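Local coordinates for protein type III restriction-modification enzyme EcoP15I Mod subunit (Escherichia coli, PDB 4ZCF) that methylates the second adenine of the DNA site 5'-CAGCAG-3', on one strand only, using S-adenosylmethionine, as a homodimer, and joins the Res subunit for DNA restriction, at residues 59-64 with 158-163; 65-70 with 177-182; 224-229 with 392-397. All coordinates share one frame; numbering follows the deposited sequence.

Overall arrangement
From the N terminus, strand 57-60 turns into helix 63-71, and the two supply the first partners of contacts 1 and 2. Contact 1 closes a loop of some 90 residues onto helix 154-164; contact 2 closes a slightly longer one onto helix 171-188, the next helix in the chain. Their segments alternate, so the two loops cross rather than nest, and the contacts touch through Ile160 with Tyr65 and Trp60 with Tyr179. Contact 3, opening after both, closes a loop of about 160 residues between strands 220-227 and 391-393 at one margin of the large mixed sheet, its centre 30 Å or more from theirs. Contacts 1 and 3 both reach the second Mod subunit.

Contact 1: residues 59-64 with 158-163; sequences NWLGKS and KRILEF
Leu61 carries the apolar packing, laying its two methyls against helix 154-164. Its CD1 rests 3.7 Å from Ile160 CG1 and also touches Arg159 CB, while CD2 lies on the helix backbone, 3.5 Å from Arg159 O. Leu61 CG, anti to the backbone N (chi1 172°), carries the branch across. Arg159 crosses the leucine at about a right angle before its extended chain leads away. Cutting Leu61 back to an alanine would probably open a gap beside Ile160 CG1 and strip the base of Arg159 of its apolar neighbour. The leucine sits in a type II beta turn from Trp60 to Lys63, closed by Lys63 N bonding to Trp60 O, in which Gly62, the N-cap of helix 63-71, has backbone angles that would jam a CB against Leu61 O. Strand 57-60 pairs through Asn59 and Trp60 in an antiparallel ladder with a strand of the second subunit, so the turn leads from the dimer interface into helix 63-71. Phe163 adds an aromatic contact: CE2 approaches Leu61 O obliquely at 3.4 Å, and Gly62 CA meets the ring at its edge. Ser64 OG lies 3.7 Å from Ile160 CD1, its hydrogen bond going to Glu156, one turn before Ile160.

Contact 2: residues 65-70 with 177-182; sequences YARLLA and FIYPRL
Ala66 points its CB at helix 171-188, where it meets Tyr179 CD1 at 3.8 Å and lies farther, 4.1 Å, from Pro180 CD. Its carbonyl O faces the proline as well, 3.7 Å from Pro180 CB, and accepts a weak bond from Ala70 N within its own helix. Next along, Arg67 passes its aliphatic part by the tyrosine: CG comes within 3.9 Å of Tyr179 OH, approaching the ring obliquely, while the guanidinium plane stands nearly perpendicular (89°) to the ring. A first torsion of -177°, opposite the backbone N, sets Tyr179 here, and Val210 and Ile214 of helix 204-215 pack on it too. Leu69 adds its CB, 4.1 Å from Pro180 CB, and Ala70 CB comes to 3.8 Å from Pro180 CB as well. The segment axes approach to 8.2 Å at a crossing angle of -36°, joining helix 63-71 to a helix in the connection between the neighbouring parallel strands 117-122 and 193-199 of the large sheet. Helix 171-188 is kinked at Pro180, which has no N-H to give to the preceding turn. The cohesion is therefore apolar and rests on shape, small methyls allowing the helices to lie close.

Contact 3: residues 224-229 with 392-397; sequences LVWKNA and IHLDGR
Trp226 pairs with Ile392 and Lys227 with His393 in parallel register, the first pair's side chains on one face of the sheet and the second pair's on the other. Between the two segments the ladder runs from Ile392 N to Val225 O (2.7 Å), through Lys227 N to Ile392 O and Leu394 N to Lys227 O. It continues past the regular strands to Gly396 N, which gives a nearly straight bond (170°) to Asn228 O. The first torsion of Trp226 (-175°) turns the indole away from its own N and brings its edge to the second segment. There Trp226 NE1 makes a weak, bent bond to Leu394 O (2.9 Å, 125°), an oxygen also approached by Asn228 CA-H. Leu394 CB lies in the indole plane at its edge, and Asn228 CB sits 3.4 Å above one face, over the ring centre, so Asn228 backs that face while Leu394 meets the edge. On the other side of the sheet, CB and CG of Lys227 lie obliquely against the His393 ring, while NZ turns back to bond Ala229 O. Farther out, Leu422 of helix 420-430 packs on both Trp226 and Leu394, and the His393 ring meets His393 of the second subunit. The pairing adds strand 391-393, in parallel, as an outermost strand within this chain of the mixed sheet that forms the Rossmann-like core of N(4)/N(6) methyltransferases.

Contact 1: residues 59-64 with 158-163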
ATOM      1  N   ASN A  59       5.766  -3.316  17.261  1.00 39.99           N
ATOM      2  CA  ASN A  59       6.852  -4.212  17.642  1.00 39.25           C
ATOM      3  C   ASN A  59       6.229  -5.384  18.331  1.00 40.39           C
ATOM      4  O   ASN A  59       5.234  -5.234  19.061  1.00 38.49           O
ATOM      5  CB  ASN A  59       7.843  -3.548  18.622  1.00 42.59           C
ATOM      6  CG  ASN A  59       8.263  -2.127  18.317  1.00 67.30           C
ATOM      7  OD1 ASN A  59       8.981  -1.857  17.345  1.00 56.10           O
ATOM      8  ND2 ASN A  59       7.885  -1.201  19.199  1.00 63.43           N
ATOM      9  N   TRP A  60       6.809  -6.558  18.075  1.00 36.15           N
ATOM     10  CA  TRP A  60       6.421  -7.813  18.672  1.00 36.23           C
ATOM     11  C   TRP A  60       7.655  -8.726  18.708  1.00 41.95           C
ATOM     12  O   TRP A  60       8.540  -8.585  17.851  1.00 40.36           O
ATOM     13  CB  TRP A  60       5.199  -8.428  17.920  1.00 34.61           C
ATOM     14  CG  TRP A  60       5.514  -9.116  16.629  1.00 35.19           C
ATOM     15  CD1 TRP A  60       5.815 -10.430  16.461  1.00 37.89           C
ATOM     16  CD2 TRP A  60       5.587  -8.519  15.325  1.00 35.24           C
ATOM     17  NE1 TRP A  60       6.062 -10.697  15.134  1.00 37.07           N
ATOM     18  CE2 TRP A  60       5.970  -9.536  14.420  1.00 38.13           C
ATOM     19  CE3 TRP A  60       5.379  -7.216  14.831  1.00 36.72           C
ATOM     20  CZ2 TRP A  60       6.153  -9.297  13.056  1.00 37.26           C
ATOM     21  CZ3 TRP A  60       5.518  -6.991  13.467  1.00 37.97           C
ATOM     22  CH2 TRP A  60       5.883  -8.028  12.594  1.00 38.45           C
ATOM     23  N   LEU A  61       7.733  -9.625  19.719  1.00 41.35           N
ATOM     24  CA  LEU A  61       8.800 -10.639  19.873  1.00 41.77           C
ATOM     25  C   LEU A  61       8.558 -11.662  18.757  1.00 47.09           C
ATOM     26  O   LEU A  61       7.473 -12.264  18.702  1.00 48.22           O
ATOM     27  CB  LEU A  61       8.701 -11.316  21.267  1.00 42.04           C
ATOM     28  CG  LEU A  61       9.610 -12.543  21.563  1.00 47.41           C
ATOM     29  CD1 LEU A  61      11.061 -12.123  21.817  1.00 47.41           C
ATOM     30  CD2 LEU A  61       9.065 -13.376  22.740  1.00 48.10           C
ATOM     31  N   GLY A  62       9.525 -11.783  17.842  1.00 42.24           N
ATOM     32  CA  GLY A  62       9.388 -12.643  16.668  1.00 41.17           C
ATOM     33  C   GLY A  62       9.446 -11.875  15.358  1.00 43.71           C
ATOM     34  O   GLY A  62       9.462 -12.486  14.285  1.00 43.00           O
ATOM     35  N   LYS A  63       9.513 -10.523  15.433  1.00 39.32           N
ATOM     36  CA  LYS A  63       9.656  -9.648  14.277  1.00 38.81           C
ATOM     37  C   LYS A  63      10.968  -9.953  13.565  1.00 42.62           C
ATOM     38  O   LYS A  63      10.980 -10.021  12.333  1.00 41.72           O
ATOM     39  CB  LYS A  63       9.589  -8.166  14.695  1.00 40.84           C
ATOM     40  CG  LYS A  63       9.432  -7.214  13.519  1.00 46.24           C
ATOM     41  CD  LYS A  63       9.009  -5.805  13.929  1.00 59.34           C
ATOM     42  CE  LYS A  63       8.960  -4.899  12.709  1.00 74.23           C
ATOM     43  NZ  LYS A  63       8.238  -3.625  12.968  1.00 86.16           N
ATOM     44  N   SER A  64      12.072 -10.140  14.343  1.00 39.49           N
ATOM     45  CA  SER A  64      13.404 -10.479  13.811  1.00 39.68           C
ATOM     46  C   SER A  64      13.409 -11.870  13.197  1.00 45.27           C
ATOM     47  O   SER A  64      14.102 -12.080  12.200  1.00 46.08           O
ATOM     48  CB  SER A  64      14.496 -10.339  14.877  1.00 42.82           C
ATOM     49  OG  SER A  64      14.151 -10.902  16.134  1.00 51.23           O
ATOM     50  N   LYS A 158      16.167 -17.251  22.729  1.00 62.86           N
ATOM     51  CA  LYS A 158      15.613 -18.183  23.715  1.00 62.43           C
ATOM     52  C   LYS A 158      14.113 -17.887  23.883  1.00 65.30           C
ATOM     53  O   LYS A 158      13.302 -18.812  23.956  1.00 64.68           O
ATOM     54  CB  LYS A 158      16.296 -17.990  25.083  1.00 65.77           C
ATOM     55  CG  LYS A 158      17.603 -18.746  25.294  1.00 84.13           C
ATOM     56  CD  LYS A 158      18.277 -18.291  26.601  1.00 90.25           C
ATOM     57  CE  LYS A 158      19.445 -19.152  27.020  1.00 98.95           C
ATOM     58  NZ  LYS A 158      20.594 -19.046  26.084  1.00105.87           N
ATOM     59  N   ARG A 159      13.763 -16.583  23.961  1.00 61.61           N
ATOM     60  CA  ARG A 159      12.404 -16.069  24.143  1.00 60.80           C
ATOM     61  C   ARG A 159      11.515 -16.314  22.940  1.00 63.38           C
ATOM     62  O   ARG A 159      10.321 -16.587  23.120  1.00 62.93           O
ATOM     63  CB  ARG A 159      12.416 -14.586  24.548  1.00 60.85           C
ATOM     64  CG  ARG A 159      12.759 -14.374  26.025  1.00 67.82           C
ATOM     65  CD  ARG A 159      12.715 -12.920  26.451  1.00 76.90           C
ATOM     66  NE  ARG A 159      13.412 -12.695  27.721  1.00 93.05           N
ATOM     67  CZ  ARG A 159      12.861 -12.820  28.931  1.00110.89           C
ATOM     68  NH1 ARG A 159      11.587 -13.179  29.055  1.00 98.93           N
ATOM     69  NH2 ARG A 159      13.581 -12.593  30.022  1.00 95.71           N
ATOM     70  N   ILE A 160      12.086 -16.228  21.722  1.00 59.07           N
ATOM     71  CA  ILE A 160      11.343 -16.478  20.492  1.00 59.59           C
ATOM     72  C   ILE A 160      11.029 -17.968  20.458  1.00 69.28           C
ATOM     73  O   ILE A 160       9.858 -18.328  20.569  1.00 69.10           O
ATOM     74  CB  ILE A 160      12.073 -15.985  19.199  1.00 61.58           C
ATOM     75  CG1 ILE A 160      12.160 -14.448  19.141  1.00 60.57           C
ATOM     76  CG2 ILE A 160      11.404 -16.554  17.923  1.00 61.61           C
ATOM     77  CD1 ILE A 160      13.276 -13.889  18.205  1.00 58.07           C
ATOM     78  N   LEU A 161      12.078 -18.832  20.391  1.00 69.25           N
ATOM     79  CA  LEU A 161      11.940 -20.292  20.342  1.00 70.26           C
ATOM     80  C   LEU A 161      11.026 -20.883  21.400  1.00 76.61           C
ATOM     81  O   LEU A 161      10.359 -21.878  21.123  1.00 76.90           O
ATOM     82  CB  LEU A 161      13.288 -21.013  20.278  1.00 70.48           C
ATOM     83  CG  LEU A 161      14.119 -20.773  19.019  1.00 75.24           C
ATOM     84  CD1 LEU A 161      15.466 -21.391  19.157  1.00 75.70           C
ATOM     85  CD2 LEU A 161      13.427 -21.282  17.760  1.00 76.77           C
ATOM     86  N   GLU A 162      10.915 -20.220  22.569  1.00 74.78           N
ATOM     87  CA  GLU A 162       9.983 -20.613  23.627  1.00 75.69           C
ATOM     88  C   GLU A 162       8.521 -20.587  23.106  1.00 83.08           C
ATOM     89  O   GLU A 162       7.707 -21.375  23.585  1.00 83.95           O
ATOM     90  CB  GLU A 162      10.130 -19.696  24.829  1.00 76.11           C
ATOM     91  N   PHE A 163       8.207 -19.713  22.107  1.00 80.12           N
ATOM     92  CA  PHE A 163       6.868 -19.592  21.511  1.00 80.13           C
ATOM     93  C   PHE A 163       6.724 -20.272  20.138  1.00 83.75           C
ATOM     94  O   PHE A 163       5.641 -20.778  19.838  1.00 84.18           O
ATOM     95  CB  PHE A 163       6.353 -18.120  21.490  1.00 81.85           C
ATOM     96  CG  PHE A 163       6.519 -17.337  20.196  1.00 83.02           C
ATOM     97  CD1 PHE A 163       5.650 -17.532  19.125  1.00 85.22           C
ATOM     98  CD2 PHE A 163       7.512 -16.373  20.068  1.00 84.57           C
ATOM     99  CE1 PHE A 163       5.818 -16.830  17.934  1.00 85.69           C
ATOM    100  CE2 PHE A 163       7.668 -15.660  18.879  1.00 86.82           C
ATOM    101  CZ  PHE A 163       6.811 -15.885  17.826  1.00 84.64           C
TER

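Contact 2: residues 65-70 with 177-182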
ATOM      1  N   TYR A  65      12.617 -12.804  13.785  1.00 42.12           N
ATOM      2  CA  TYR A  65      12.392 -14.178  13.331  1.00 42.78           C
ATOM      3  C   TYR A  65      11.583 -14.185  12.023  1.00 45.82           C
ATOM      4  O   TYR A  65      11.902 -14.972  11.125  1.00 47.99           O
ATOM      5  CB  TYR A  65      11.666 -15.007  14.422  1.00 44.85           C
ATOM      6  CG  TYR A  65      11.494 -16.478  14.088  1.00 47.42           C
ATOM      7  CD1 TYR A  65      12.536 -17.381  14.273  1.00 50.12           C
ATOM      8  CD2 TYR A  65      10.277 -16.973  13.631  1.00 48.09           C
ATOM      9  CE1 TYR A  65      12.384 -18.734  13.971  1.00 51.47           C
ATOM     10  CE2 TYR A  65      10.104 -18.329  13.353  1.00 48.84           C
ATOM     11  CZ  TYR A  65      11.164 -19.206  13.513  1.00 56.31           C
ATOM     12  OH  TYR A  65      11.009 -20.546  13.243  1.00 55.25           O
ATOM     13  N   ALA A  66      10.526 -13.344  11.926  1.00 39.42           N
ATOM     14  CA  ALA A  66       9.694 -13.206  10.714  1.00 38.10           C
ATOM     15  C   ALA A  66      10.519 -12.625   9.559  1.00 40.52           C
ATOM     16  O   ALA A  66      10.372 -13.075   8.429  1.00 40.55           O
ATOM     17  CB  ALA A  66       8.482 -12.336  10.992  1.00 38.20           C
ATOM     18  N   ARG A  67      11.420 -11.671   9.852  1.00 37.39           N
ATOM     19  CA  ARG A  67      12.332 -11.070   8.862  1.00 38.43           C
ATOM     20  C   ARG A  67      13.327 -12.119   8.273  1.00 42.20           C
ATOM     21  O   ARG A  67      13.600 -12.115   7.070  1.00 40.84           O
ATOM     22  CB  ARG A  67      13.073  -9.857   9.457  1.00 39.99           C
ATOM     23  CG  ARG A  67      12.219  -8.585   9.486  1.00 57.92           C
ATOM     24  CD  ARG A  67      13.009  -7.327   9.829  1.00 76.18           C
ATOM     25  NE  ARG A  67      13.155  -7.129  11.275  1.00 89.23           N
ATOM     26  CZ  ARG A  67      14.263  -7.383  11.971  1.00105.79           C
ATOM     27  NH1 ARG A  67      15.351  -7.843  11.361  1.00 91.15           N
ATOM     28  NH2 ARG A  67      14.293  -7.175  13.281  1.00 90.95           N
ATOM     29  N   LEU A  68      13.821 -13.028   9.131  1.00 39.56           N
ATOM     30  CA  LEU A  68      14.720 -14.132   8.799  1.00 39.53           C
ATOM     31  C   LEU A  68      14.004 -15.126   7.871  1.00 43.46           C
ATOM     32  O   LEU A  68      14.496 -15.402   6.770  1.00 41.96           O
ATOM     33  CB  LEU A  68      15.162 -14.831  10.102  1.00 39.57           C
ATOM     34  CG  LEU A  68      16.063 -16.057   9.958  1.00 43.96           C
ATOM     35  CD1 LEU A  68      17.364 -15.727   9.185  1.00 43.99           C
ATOM     36  CD2 LEU A  68      16.361 -16.634  11.293  1.00 44.95           C
ATOM     37  N   LEU A  69      12.824 -15.622   8.318  1.00 40.84           N
ATOM     38  CA  LEU A  69      11.921 -16.527   7.600  1.00 41.35           C
ATOM     39  C   LEU A  69      11.677 -16.130   6.157  1.00 46.39           C
ATOM     40  O   LEU A  69      11.493 -17.019   5.333  1.00 48.63           O
ATOM     41  CB  LEU A  69      10.570 -16.589   8.328  1.00 41.73           C
ATOM     42  CG  LEU A  69      10.184 -17.884   9.063  1.00 46.72           C
ATOM     43  CD1 LEU A  69      11.354 -18.463   9.875  1.00 47.57           C
ATOM     44  CD2 LEU A  69       8.960 -17.654   9.947  1.00 45.96           C
ATOM     45  N   ALA A  70      11.647 -14.816   5.851  1.00 41.86           N
ATOM     46  CA  ALA A  70      11.396 -14.290   4.514  1.00 42.36           C
ATOM     47  C   ALA A  70      12.641 -14.268   3.635  1.00 48.72           C
ATOM     48  O   ALA A  70      12.535 -14.281   2.399  1.00 48.68           O
ATOM     49  CB  ALA A  70      10.802 -12.900   4.613  1.00 43.40           C
ATOM     50  N   PHE A 177       3.559 -15.265  11.915  1.00 36.89           N
ATOM     51  CA  PHE A 177       3.010 -16.119  10.864  1.00 35.19           C
ATOM     52  C   PHE A 177       2.739 -15.372   9.546  1.00 38.03           C
ATOM     53  O   PHE A 177       3.255 -15.821   8.520  1.00 36.87           O
ATOM     54  CB  PHE A 177       1.791 -16.918  11.368  1.00 36.94           C
ATOM     55  CG  PHE A 177       0.999 -17.645  10.295  1.00 38.80           C
ATOM     56  CD1 PHE A 177       1.571 -18.679   9.563  1.00 41.94           C
ATOM     57  CD2 PHE A 177      -0.321 -17.300  10.030  1.00 40.71           C
ATOM     58  CE1 PHE A 177       0.850 -19.332   8.567  1.00 43.12           C
ATOM     59  CE2 PHE A 177      -1.032 -17.939   9.024  1.00 44.08           C
ATOM     60  CZ  PHE A 177      -0.444 -18.953   8.302  1.00 42.66           C
ATOM     61  N   ILE A 178       1.974 -14.238   9.553  1.00 34.83           N
ATOM     62  CA  ILE A 178       1.675 -13.518   8.289  1.00 34.95           C
ATOM     63  C   ILE A 178       2.790 -12.710   7.664  1.00 36.67           C
ATOM     64  O   ILE A 178       2.853 -12.676   6.439  1.00 35.60           O
ATOM     65  CB  ILE A 178       0.311 -12.757   8.217  1.00 39.33           C
ATOM     66  CG1 ILE A 178       0.096 -11.852   9.425  1.00 40.32           C
ATOM     67  CG2 ILE A 178      -0.888 -13.704   8.002  1.00 42.62           C
ATOM     68  CD1 ILE A 178       0.729 -10.498   9.348  1.00 47.65           C
ATOM     69  N   TYR A 179       3.595 -11.967   8.474  1.00 33.80           N
ATOM     70  CA  TYR A 179       4.682 -11.111   7.973  1.00 32.97           C
ATOM     71  C   TYR A 179       5.469 -11.668   6.762  1.00 36.49           C
ATOM     72  O   TYR A 179       5.516 -10.967   5.734  1.00 38.45           O
ATOM     73  CB  TYR A 179       5.646 -10.645   9.099  1.00 35.06           C
ATOM     74  CG  TYR A 179       6.732  -9.697   8.609  1.00 38.08           C
ATOM     75  CD1 TYR A 179       7.858 -10.176   7.944  1.00 39.36           C
ATOM     76  CD2 TYR A 179       6.601  -8.316   8.757  1.00 39.34           C
ATOM     77  CE1 TYR A 179       8.803  -9.312   7.401  1.00 39.38           C
ATOM     78  CE2 TYR A 179       7.559  -7.441   8.242  1.00 40.41           C
ATOM     79  CZ  TYR A 179       8.660  -7.947   7.565  1.00 49.83           C
ATOM     80  OH  TYR A 179       9.620  -7.119   7.027  1.00 55.50           O
ATOM     81  N   PRO A 180       6.147 -12.858   6.832  1.00 29.84           N
ATOM     82  CA  PRO A 180       6.965 -13.281   5.688  1.00 27.95           C
ATOM     83  C   PRO A 180       6.148 -13.597   4.443  1.00 32.56           C
ATOM     84  O   PRO A 180       6.644 -13.446   3.321  1.00 32.32           O
ATOM     85  CB  PRO A 180       7.717 -14.482   6.233  1.00 29.29           C
ATOM     86  CG  PRO A 180       6.829 -15.039   7.288  1.00 33.79           C
ATOM     87  CD  PRO A 180       6.262 -13.834   7.943  1.00 30.33           C
ATOM     88  N   ARG A 181       4.901 -14.029   4.643  1.00 29.94           N
ATOM     89  CA  ARG A 181       3.955 -14.343   3.572  1.00 30.46           C
ATOM     90  C   ARG A 181       3.540 -13.077   2.783  1.00 33.41           C
ATOM     91  O   ARG A 181       3.696 -13.036   1.552  1.00 32.02           O
ATOM     92  CB  ARG A 181       2.773 -15.121   4.149  1.00 30.85           C
ATOM     93  CG  ARG A 181       3.192 -16.545   4.532  1.00 32.53           C
ATOM     94  CD  ARG A 181       2.360 -17.151   5.624  1.00 31.59           C
ATOM     95  NE  ARG A 181       2.722 -18.552   5.850  1.00 41.70           N
ATOM     96  CZ  ARG A 181       3.731 -18.959   6.615  1.00 56.56           C
ATOM     97  NH1 ARG A 181       4.485 -18.070   7.267  1.00 32.18           N
ATOM     98  NH2 ARG A 181       4.009 -20.250   6.723  1.00 46.76           N
ATOM     99  N   LEU A 182       3.156 -12.005   3.515  1.00 28.59           N
ATOM    100  CA  LEU A 182       2.805 -10.691   2.970  1.00 27.56           C
ATOM    101  C   LEU A 182       4.022 -10.023   2.369  1.00 37.39           C
ATOM    102  O   LEU A 182       3.900  -9.337   1.352  1.00 39.45           O
ATOM    103  CB  LEU A 182       2.250  -9.803   4.088  1.00 26.90           C
ATOM    104  CG  LEU A 182       0.877 -10.175   4.699  1.00 30.19           C
ATOM    105  CD1 LEU A 182       0.440  -9.102   5.637  1.00 30.73           C
ATOM    106  CD2 LEU A 182      -0.216 -10.391   3.612  1.00 25.03           C
TER

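Contact 3: residues 224-229 with 392-397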
ATOM      1  N   LEU A 224     -13.119  -2.397   3.399  1.00 31.06           N
ATOM      2  CA  LEU A 224     -14.493  -2.732   3.076  1.00 31.37           C
ATOM      3  C   LEU A 224     -15.104  -3.446   4.269  1.00 32.67           C
ATOM      4  O   LEU A 224     -14.419  -4.178   4.981  1.00 28.17           O
ATOM      5  CB  LEU A 224     -14.585  -3.629   1.819  1.00 31.50           C
ATOM      6  CG  LEU A 224     -13.811  -3.173   0.574  1.00 34.52           C
ATOM      7  CD1 LEU A 224     -13.522  -4.368  -0.356  1.00 33.43           C
ATOM      8  CD2 LEU A 224     -14.573  -2.078  -0.183  1.00 35.73           C
ATOM      9  N   VAL A 225     -16.400  -3.194   4.496  1.00 30.77           N
ATOM     10  CA  VAL A 225     -17.161  -3.787   5.593  1.00 28.37           C
ATOM     11  C   VAL A 225     -18.109  -4.777   5.011  1.00 31.76           C
ATOM     12  O   VAL A 225     -18.955  -4.421   4.203  1.00 32.17           O
ATOM     13  CB  VAL A 225     -17.821  -2.709   6.484  1.00 29.83           C
ATOM     14  CG1 VAL A 225     -18.840  -3.311   7.441  1.00 28.66           C
ATOM     15  CG2 VAL A 225     -16.750  -1.916   7.246  1.00 28.74           C
ATOM     16  N   TRP A 226     -17.877  -6.048   5.311  1.00 30.76           N
ATOM     17  CA  TRP A 226     -18.733  -7.139   4.839  1.00 31.45           C
ATOM     18  C   TRP A 226     -19.737  -7.530   5.948  1.00 34.44           C
ATOM     19  O   TRP A 226     -19.350  -8.154   6.934  1.00 32.08           O
ATOM     20  CB  TRP A 226     -17.887  -8.353   4.347  1.00 30.24           C
ATOM     21  CG  TRP A 226     -18.688  -9.471   3.728  1.00 31.02           C
ATOM     22  CD1 TRP A 226     -19.842  -9.356   3.012  1.00 34.01           C
ATOM     23  CD2 TRP A 226     -18.366 -10.864   3.744  1.00 31.30           C
ATOM     24  NE1 TRP A 226     -20.323 -10.600   2.686  1.00 33.87           N
ATOM     25  CE2 TRP A 226     -19.409 -11.543   3.069  1.00 35.70           C
ATOM     26  CE3 TRP A 226     -17.309 -11.620   4.298  1.00 32.93           C
ATOM     27  CZ2 TRP A 226     -19.416 -12.941   2.910  1.00 35.62           C
ATOM     28  CZ3 TRP A 226     -17.313 -13.002   4.144  1.00 34.57           C
ATOM     29  CH2 TRP A 226     -18.355 -13.652   3.461  1.00 35.63           C
ATOM     30  N   LYS A 227     -20.996  -7.068   5.820  1.00 32.41           N
ATOM     31  CA  LYS A 227     -22.086  -7.417   6.735  1.00 32.30           C
ATOM     32  C   LYS A 227     -22.636  -8.753   6.176  1.00 38.64           C
ATOM     33  O   LYS A 227     -23.352  -8.777   5.167  1.00 38.78           O
ATOM     34  CB  LYS A 227     -23.115  -6.272   6.841  1.00 33.73           C
ATOM     35  CG  LYS A 227     -24.511  -6.702   7.268  1.00 46.20           C
ATOM     36  CD  LYS A 227     -24.778  -6.610   8.732  1.00 47.67           C
ATOM     37  CE  LYS A 227     -26.248  -6.873   9.000  1.00 42.27           C
ATOM     38  NZ  LYS A 227     -26.718  -8.227   8.574  1.00 19.79           N
ATOM     39  N   ASN A 228     -22.168  -9.864   6.782  1.00 36.20           N
ATOM     40  CA  ASN A 228     -22.348 -11.243   6.344  1.00 35.85           C
ATOM     41  C   ASN A 228     -23.100 -12.180   7.275  1.00 43.40           C
ATOM     42  O   ASN A 228     -23.266 -13.360   6.948  1.00 43.66           O
ATOM     43  CB  ASN A 228     -20.951 -11.821   6.076  1.00 32.32           C
ATOM     44  CG  ASN A 228     -20.074 -11.981   7.296  1.00 36.24           C
ATOM     45  OD1 ASN A 228     -20.187 -11.251   8.273  1.00 31.94           O
ATOM     46  ND2 ASN A 228     -19.156 -12.952   7.268  1.00 25.98           N
ATOM     47  N   ALA A 229     -23.501 -11.690   8.454  1.00 42.33           N
ATOM     48  CA  ALA A 229     -24.195 -12.502   9.463  1.00 41.44           C
ATOM     49  C   ALA A 229     -25.421 -11.785  10.006  1.00 46.43           C
ATOM     50  O   ALA A 229     -25.545 -10.567   9.840  1.00 46.43           O
ATOM     51  CB  ALA A 229     -23.247 -12.850  10.603  1.00 41.27           C
ATOM     52  N   ILE A 392     -20.626  -3.723   2.236  1.00 34.58           N
ATOM     53  CA  ILE A 392     -21.277  -4.798   1.447  1.00 33.15           C
ATOM     54  C   ILE A 392     -22.152  -5.718   2.306  1.00 37.07           C
ATOM     55  O   ILE A 392     -21.650  -6.358   3.233  1.00 37.52           O
ATOM     56  CB  ILE A 392     -20.251  -5.617   0.626  1.00 35.09           C
ATOM     57  CG1 ILE A 392     -19.142  -4.721   0.008  1.00 35.30           C
ATOM     58  CG2 ILE A 392     -20.948  -6.504  -0.405  1.00 32.09           C
ATOM     59  CD1 ILE A 392     -17.828  -5.443  -0.258  1.00 44.17           C
ATOM     60  N   HIS A 393     -23.441  -5.799   1.958  1.00 34.68           N
ATOM     61  CA  HIS A 393     -24.470  -6.639   2.589  1.00 35.22           C
ATOM     62  C   HIS A 393     -24.644  -7.858   1.754  1.00 38.31           C
ATOM     63  O   HIS A 393     -25.191  -7.788   0.657  1.00 36.87           O
ATOM     64  CB  HIS A 393     -25.827  -5.900   2.698  1.00 36.22           C
ATOM     65  CG  HIS A 393     -25.748  -4.774   3.666  1.00 40.13           C
ATOM     66  ND1 HIS A 393     -25.999  -4.971   5.014  1.00 42.33           N
ATOM     67  CD2 HIS A 393     -25.324  -3.503   3.476  1.00 40.81           C
ATOM     68  CE1 HIS A 393     -25.758  -3.805   5.591  1.00 41.02           C
ATOM     69  NE2 HIS A 393     -25.345  -2.897   4.701  1.00 40.88           N
ATOM     70  N   LEU A 394     -24.149  -8.979   2.259  1.00 36.81           N
ATOM     71  CA  LEU A 394     -24.213 -10.255   1.569  1.00 37.67           C
ATOM     72  C   LEU A 394     -24.082 -11.355   2.608  1.00 45.15           C
ATOM     73  O   LEU A 394     -23.054 -11.434   3.292  1.00 47.38           O
ATOM     74  CB  LEU A 394     -23.091 -10.328   0.525  1.00 37.95           C
ATOM     75  CG  LEU A 394     -22.967 -11.615  -0.259  1.00 42.88           C
ATOM     76  CD1 LEU A 394     -23.988 -11.658  -1.396  1.00 42.79           C
ATOM     77  CD2 LEU A 394     -21.534 -11.795  -0.736  1.00 43.32           C
ATOM     78  N   ASP A 395     -25.146 -12.166   2.759  1.00 40.25           N
ATOM     79  CA  ASP A 395     -25.192 -13.271   3.696  1.00 39.50           C
ATOM     80  C   ASP A 395     -24.107 -14.287   3.337  1.00 44.20           C
ATOM     81  O   ASP A 395     -24.071 -14.802   2.208  1.00 42.53           O
ATOM     82  CB  ASP A 395     -26.590 -13.935   3.690  1.00 40.46           C
ATOM     83  CG  ASP A 395     -26.995 -14.670   4.964  1.00 48.00           C
ATOM     84  OD1 ASP A 395     -26.107 -14.935   5.823  1.00 46.47           O
ATOM     85  OD2 ASP A 395     -28.202 -14.945   5.127  1.00 56.22           O
ATOM     86  N   GLY A 396     -23.228 -14.542   4.303  1.00 41.23           N
ATOM     87  CA  GLY A 396     -22.130 -15.482   4.139  1.00 41.08           C
ATOM     88  C   GLY A 396     -22.556 -16.931   4.226  1.00 45.53           C
ATOM     89  O   GLY A 396     -21.843 -17.803   3.727  1.00 44.27           O
ATOM     90  N   ARG A 397     -23.716 -17.205   4.866  1.00 44.39           N
ATOM     91  CA  ARG A 397     -24.234 -18.568   5.025  1.00 44.48           C
ATOM     92  C   ARG A 397     -24.576 -19.312   3.708  1.00 47.35           C
ATOM     93  O   ARG A 397     -24.670 -20.537   3.721  1.00 46.73           O
ATOM     94  CB  ARG A 397     -25.277 -18.693   6.165  1.00 46.41           C
ATOM     95  CG  ARG A 397     -26.700 -18.269   5.828  1.00 61.30           C
ATOM     96  CD  ARG A 397     -27.581 -18.421   7.050  1.00 79.71           C
ATOM     97  NE  ARG A 397     -28.532 -17.312   7.191  1.00 96.10           N
ATOM     98  CZ  ARG A 397     -28.528 -16.432   8.194  1.00107.61           C
ATOM     99  NH1 ARG A 397     -27.628 -16.525   9.166  1.00 95.57           N
ATOM    100  NH2 ARG A 397     -29.431 -15.461   8.236  1.00 87.84           N
TER